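Local coordinates for protein CopN (Chlamydia pneumoniae, PDB 4NRH) that probably acts as a gatekeeper of type III secretion that, in complex with its chaperone Scc3, helps direct the secretion of translocator proteins, at residues R99-S111 with G124-T136. Numbering follows the deposited sequence.
Sequences RTAIGAKNILFAS and GLRSLYLEVTGDT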
loop_
_atom_site.group_PDB
_atom_site.type_symbol
_atom_site.label_atom_id
_atom_site.label_comp_id
_atom_site.label_asym_id
_atom_site.label_seq_id
_atom_site.Cartn_x
_atom_site.Cartn_y
_atom_site.Cartn_z
ATOM N N ARG A 99 23.861 -3.926 -16.064
ATOM C CA ARG A 99 22.428 -3.879 -15.788
ATOM C C ARG A 99 21.657 -3.121 -16.865
ATOM O O ARG A 99 20.469 -3.367 -17.076
ATOM C CB ARG A 99 22.168 -3.245 -14.422
ATOM C CG ARG A 99 20.796 -3.569 -13.865
ATOM C CD ARG A 99 20.490 -2.771 -12.615
ATOM N NE ARG A 99 19.168 -3.104 -12.096
ATOM C CZ ARG A 99 18.328 -2.225 -11.562
ATOM N NH1 ARG A 99 18.667 -0.945 -11.474
ATOM N NH2 ARG A 99 17.145 -2.627 -11.118
ATOM N N THR A 100 22.334 -2.195 -17.535
ATOM C CA THR A 100 21.727 -1.428 -18.617
ATOM C C THR A 100 21.270 -2.359 -19.740
ATOM O O THR A 100 20.305 -2.071 -20.449
ATOM C CB THR A 100 22.708 -0.374 -19.174
ATOM O OG1 THR A 100 23.178 0.455 -18.104
ATOM C CG2 THR A 100 22.037 0.497 -20.227
ATOM N N ALA A 101 21.958 -3.487 -19.885
ATOM C CA ALA A 101 21.593 -4.482 -20.887
ATOM C C ALA A 101 20.729 -5.596 -20.300
ATOM O O ALA A 101 19.620 -5.840 -20.773
ATOM C CB ALA A 101 22.843 -5.069 -21.526
ATOM N N ILE A 102 21.237 -6.262 -19.267
ATOM C CA ILE A 102 20.571 -7.439 -18.712
ATOM C C ILE A 102 19.324 -7.087 -17.903
ATOM O O ILE A 102 18.278 -7.720 -18.055
ATOM C CB ILE A 102 21.527 -8.250 -17.820
ATOM C CG1 ILE A 102 22.815 -8.574 -18.580
ATOM C CG2 ILE A 102 20.859 -9.532 -17.349
ATOM C CD1 ILE A 102 22.594 -9.398 -19.831
ATOM N N GLY A 103 19.440 -6.076 -17.047
ATOM C CA GLY A 103 18.318 -5.622 -16.245
ATOM C C GLY A 103 17.165 -5.129 -17.096
ATOM O O GLY A 103 16.005 -5.440 -16.827
ATOM N N ALA A 104 17.488 -4.355 -18.127
ATOM C CA ALA A 104 16.484 -3.843 -19.051
ATOM C C ALA A 104 15.835 -4.972 -19.847
ATOM O O ALA A 104 14.624 -4.973 -20.066
ATOM C CB ALA A 104 17.106 -2.819 -19.991
ATOM N N LYS A 105 16.649 -5.928 -20.284
ATOM C CA LYS A 105 16.159 -7.061 -21.062
ATOM C C LYS A 105 15.183 -7.925 -20.261
ATOM O O LYS A 105 14.242 -8.490 -20.817
ATOM C CB LYS A 105 17.334 -7.911 -21.561
ATOM C CG LYS A 105 16.934 -9.137 -22.365
ATOM C CD LYS A 105 18.146 -9.804 -23.000
ATOM C CE LYS A 105 19.070 -10.401 -21.950
ATOM N NZ LYS A 105 20.243 -11.082 -22.568
ATOM N N ASN A 106 15.406 -8.020 -18.954
ATOM C CA ASN A 106 14.552 -8.836 -18.094
ATOM C C ASN A 106 13.180 -8.221 -17.821
ATOM O O ASN A 106 12.299 -8.882 -17.273
ATOM C CB ASN A 106 15.260 -9.114 -16.767
ATOM C CG ASN A 106 16.455 -10.031 -16.929
ATOM O OD1 ASN A 106 16.619 -10.680 -17.963
ATOM N ND2 ASN A 106 17.299 -10.089 -15.905
ATOM N N ILE A 107 13.000 -6.959 -18.201
ATOM C CA ILE A 107 11.706 -6.297 -18.060
ATOM C C ILE A 107 11.215 -5.804 -19.416
ATOM O O ILE A 107 10.343 -4.938 -19.499
ATOM C CB ILE A 107 11.769 -5.110 -17.079
ATOM C CG1 ILE A 107 12.761 -4.056 -17.572
ATOM C CG2 ILE A 107 12.139 -5.593 -15.684
ATOM C CD1 ILE A 107 12.637 -2.726 -16.866
ATOM N N LEU A 108 11.790 -6.370 -20.472
ATOM C CA LEU A 108 11.490 -5.984 -21.847
ATOM C C LEU A 108 10.004 -6.082 -22.184
ATOM O O LEU A 108 9.391 -5.104 -22.611
ATOM C CB LEU A 108 12.300 -6.852 -22.814
ATOM C CG LEU A 108 12.458 -6.378 -24.259
ATOM C CD1 LEU A 108 13.107 -5.009 -24.305
ATOM C CD2 LEU A 108 13.284 -7.383 -25.041
ATOM N N PHE A 109 9.432 -7.266 -21.989
ATOM C CA PHE A 109 8.045 -7.522 -22.370
ATOM C C PHE A 109 7.058 -6.791 -21.467
ATOM O O PHE A 109 5.996 -6.359 -21.918
ATOM C CB PHE A 109 7.763 -9.025 -22.353
ATOM C CG PHE A 109 8.618 -9.808 -23.307
ATOM C CD1 PHE A 109 8.572 -9.550 -24.668
ATOM C CD2 PHE A 109 9.476 -10.791 -22.845
ATOM C CE1 PHE A 109 9.362 -10.265 -25.551
ATOM C CE2 PHE A 109 10.268 -11.509 -23.722
ATOM C CZ PHE A 109 10.211 -11.245 -25.077
ATOM N N ALA A 110 7.409 -6.658 -20.192
ATOM C CA ALA A 110 6.593 -5.898 -19.253
ATOM C C ALA A 110 6.529 -4.436 -19.678
ATOM O O ALA A 110 5.463 -3.822 -19.675
ATOM C CB ALA A 110 7.145 -6.021 -17.843
ATOM N N SER A 111 7.683 -3.887 -20.043
ATOM C CA SER A 111 7.777 -2.492 -20.452
ATOM C C SER A 111 6.959 -2.213 -21.705
ATOM O O SER A 111 6.378 -1.141 -21.846
ATOM C CB SER A 111 9.235 -2.104 -20.693
ATOM O OG SER A 111 9.762 -2.772 -21.828
ATOM N N GLY A 124 11.656 4.057 -22.522
ATOM C CA GLY A 124 11.488 5.124 -21.553
ATOM C C GLY A 124 11.120 4.571 -20.192
ATOM O O GLY A 124 11.602 5.049 -19.164
ATOM N N LEU A 125 10.261 3.558 -20.186
ATOM C CA LEU A 125 9.858 2.902 -18.948
ATOM C C LEU A 125 11.013 2.107 -18.341
ATOM O O LEU A 125 11.190 2.093 -17.123
ATOM C CB LEU A 125 8.654 1.988 -19.189
ATOM C CG LEU A 125 7.318 2.680 -19.468
ATOM C CD1 LEU A 125 6.192 1.662 -19.568
ATOM C CD2 LEU A 125 7.013 3.709 -18.394
ATOM N N ARG A 126 11.798 1.449 -19.192
ATOM C CA ARG A 126 12.937 0.665 -18.720
ATOM C C ARG A 126 14.009 1.568 -18.123
ATOM O O ARG A 126 14.650 1.216 -17.132
ATOM C CB ARG A 126 13.532 -0.176 -19.850
ATOM C CG ARG A 126 12.617 -1.276 -20.349
ATOM C CD ARG A 126 13.349 -2.253 -21.254
ATOM N NE ARG A 126 13.864 -1.633 -22.472
ATOM C CZ ARG A 126 13.168 -1.508 -23.598
ATOM N NH1 ARG A 126 11.921 -1.954 -23.660
ATOM N NH2 ARG A 126 13.717 -0.935 -24.661
ATOM N N SER A 127 14.202 2.731 -18.735
ATOM C CA SER A 127 15.132 3.722 -18.212
ATOM C C SER A 127 14.687 4.202 -16.832
ATOM O O SER A 127 15.501 4.327 -15.917
ATOM C CB SER A 127 15.254 4.904 -19.174
ATOM O OG SER A 127 16.130 5.891 -18.660
ATOM N N LEU A 128 13.392 4.473 -16.694
ATOM C CA LEU A 128 12.824 4.870 -15.409
ATOM C C LEU A 128 12.991 3.788 -14.346
ATOM O O LEU A 128 13.416 4.074 -13.226
ATOM C CB LEU A 128 11.343 5.216 -15.559
ATOM C CG LEU A 128 10.641 5.524 -14.235
ATOM C CD1 LEU A 128 11.082 6.876 -13.694
ATOM C CD2 LEU A 128 9.134 5.469 -14.393
ATOM N N TYR A 129 12.647 2.551 -14.697
ATOM C CA TYR A 129 12.785 1.428 -13.774
ATOM C C TYR A 129 14.219 1.294 -13.275
ATOM O O TYR A 129 14.457 1.105 -12.081
ATOM C CB TYR A 129 12.339 0.119 -14.429
ATOM C CG TYR A 129 12.459 -1.074 -13.505
ATOM C CD1 TYR A 129 11.471 -1.353 -12.571
ATOM C CD2 TYR A 129 13.567 -1.910 -13.557
ATOM C CE1 TYR A 129 11.579 -2.435 -11.719
ATOM C CE2 TYR A 129 13.685 -2.995 -12.710
ATOM C CZ TYR A 129 12.688 -3.252 -11.793
ATOM O OH TYR A 129 12.798 -4.331 -10.946
ATOM N N LEU A 130 15.170 1.382 -14.200
ATOM C CA LEU A 130 16.586 1.299 -13.863
ATOM C C LEU A 130 16.992 2.421 -12.911
ATOM O O LEU A 130 17.755 2.201 -11.973
ATOM C CB LEU A 130 17.443 1.339 -15.131
ATOM C CG LEU A 130 17.999 -0.008 -15.603
ATOM C CD1 LEU A 130 16.911 -1.072 -15.626
ATOM C CD2 LEU A 130 18.648 0.127 -16.971
ATOM N N GLU A 131 16.487 3.624 -13.164
ATOM C CA GLU A 131 16.776 4.769 -12.305
ATOM C C GLU A 131 16.162 4.610 -10.914
ATOM O O GLU A 131 16.813 4.878 -9.905
ATOM C CB GLU A 131 16.273 6.064 -12.947
ATOM C CG GLU A 131 16.480 7.297 -12.078
ATOM C CD GLU A 131 15.983 8.571 -12.733
ATOM O OE1 GLU A 131 15.458 8.496 -13.865
ATOM O OE2 GLU A 131 16.118 9.648 -12.116
ATOM N N VAL A 132 14.905 4.176 -10.871
ATOM C CA VAL A 132 14.183 4.018 -9.611
ATOM C C VAL A 132 14.823 2.956 -8.722
ATOM O O VAL A 132 15.024 3.168 -7.525
ATOM C CB VAL A 132 12.703 3.647 -9.858
ATOM C CG1 VAL A 132 12.049 3.152 -8.575
ATOM C CG2 VAL A 132 11.945 4.838 -10.423
ATOM N N THR A 133 15.159 1.820 -9.321
ATOM C CA THR A 133 15.690 0.688 -8.574
ATOM C C THR A 133 17.210 0.750 -8.467
ATOM O O THR A 133 17.825 -0.061 -7.774
ATOM C CB THR A 133 15.284 -0.647 -9.220
ATOM O OG1 THR A 133 15.899 -0.759 -10.508
ATOM C CG2 THR A 133 13.774 -0.720 -9.381
ATOM N N GLY A 134 17.813 1.715 -9.155
ATOM C CA GLY A 134 19.256 1.866 -9.150
ATOM C C GLY A 134 19.788 2.577 -7.920
ATOM O O GLY A 134 20.997 2.699 -7.741
ATOM N N ASP A 135 18.879 3.044 -7.068
ATOM C CA ASP A 135 19.258 3.759 -5.854
ATOM C C ASP A 135 18.131 3.729 -4.831
ATOM O O ASP A 135 16.995 3.386 -5.158
ATOM C CB ASP A 135 19.631 5.209 -6.177
ATOM C CG ASP A 135 20.599 5.801 -5.170
ATOM O OD1 ASP A 135 20.551 5.402 -3.987
ATOM O OD2 ASP A 135 21.406 6.671 -5.559
ATOM N N THR A 136 18.452 4.081 -3.589
ATOM C CA THR A 136 17.433 4.194 -2.556
ATOM C C THR A 136 16.482 5.330 -2.911
ATOM O O THR A 136 16.916 6.406 -3.322
ATOM C CB THR A 136 18.048 4.449 -1.167
ATOM O OG1 THR A 136 18.767 5.688 -1.178
ATOM C CG2 THR A 136 18.993 3.321 -0.784
HETATM O O HOH W 1 15.355 -5.507 -10.838
HETATM O O HOH W 2 20.529 0.532 -12.324
#
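Arg126 reaches from helix 124-133 into the corner where helix 99-105 turns into the next helix, and each carbon on the way finds a partner. Arg126 CB lies 4.0 Å from Ile107 CD1, and Arg126 CG passes 3.5 Å from Ser111 CB. CD comes up to the carbonyl oxygen of Ala104, with that residue's methyl alongside. There the chain bends (chi3 -63°), bringing NE and CZ against Leu108, whose CD1 covers one face of the guanidinium near its rim. At the tip, Arg126 NH1 donates in plane to Ser111 OG (2.9 Å) and also forms a salt bridge with Glu28, which probably balances the buried charge.

Ile107 CD1 carries the packing onward, 3.5 Å from Tyr129 CD2. Beyond it, Leu130 sits as a knob among Arg99, Thr100, Gly103 and Ala104. Arg99 runs the other way, its chain extended from CG to NE, and brings NH1 and NH2 to Thr133 OG1; the NH1 bond is weak, and the NH2 approach is too short to be read as a normal bond. Thr133 OG1 itself donates to Tyr129 O. A water lies between Arg99 NH1 and Leu130 O, accepting from the first and donating to the second.

The two helix axes cross at 109°, 9.9 Å apart, a steep helix-helix crossing with Leu130 as a knob, within the helical HrpJ-like domain.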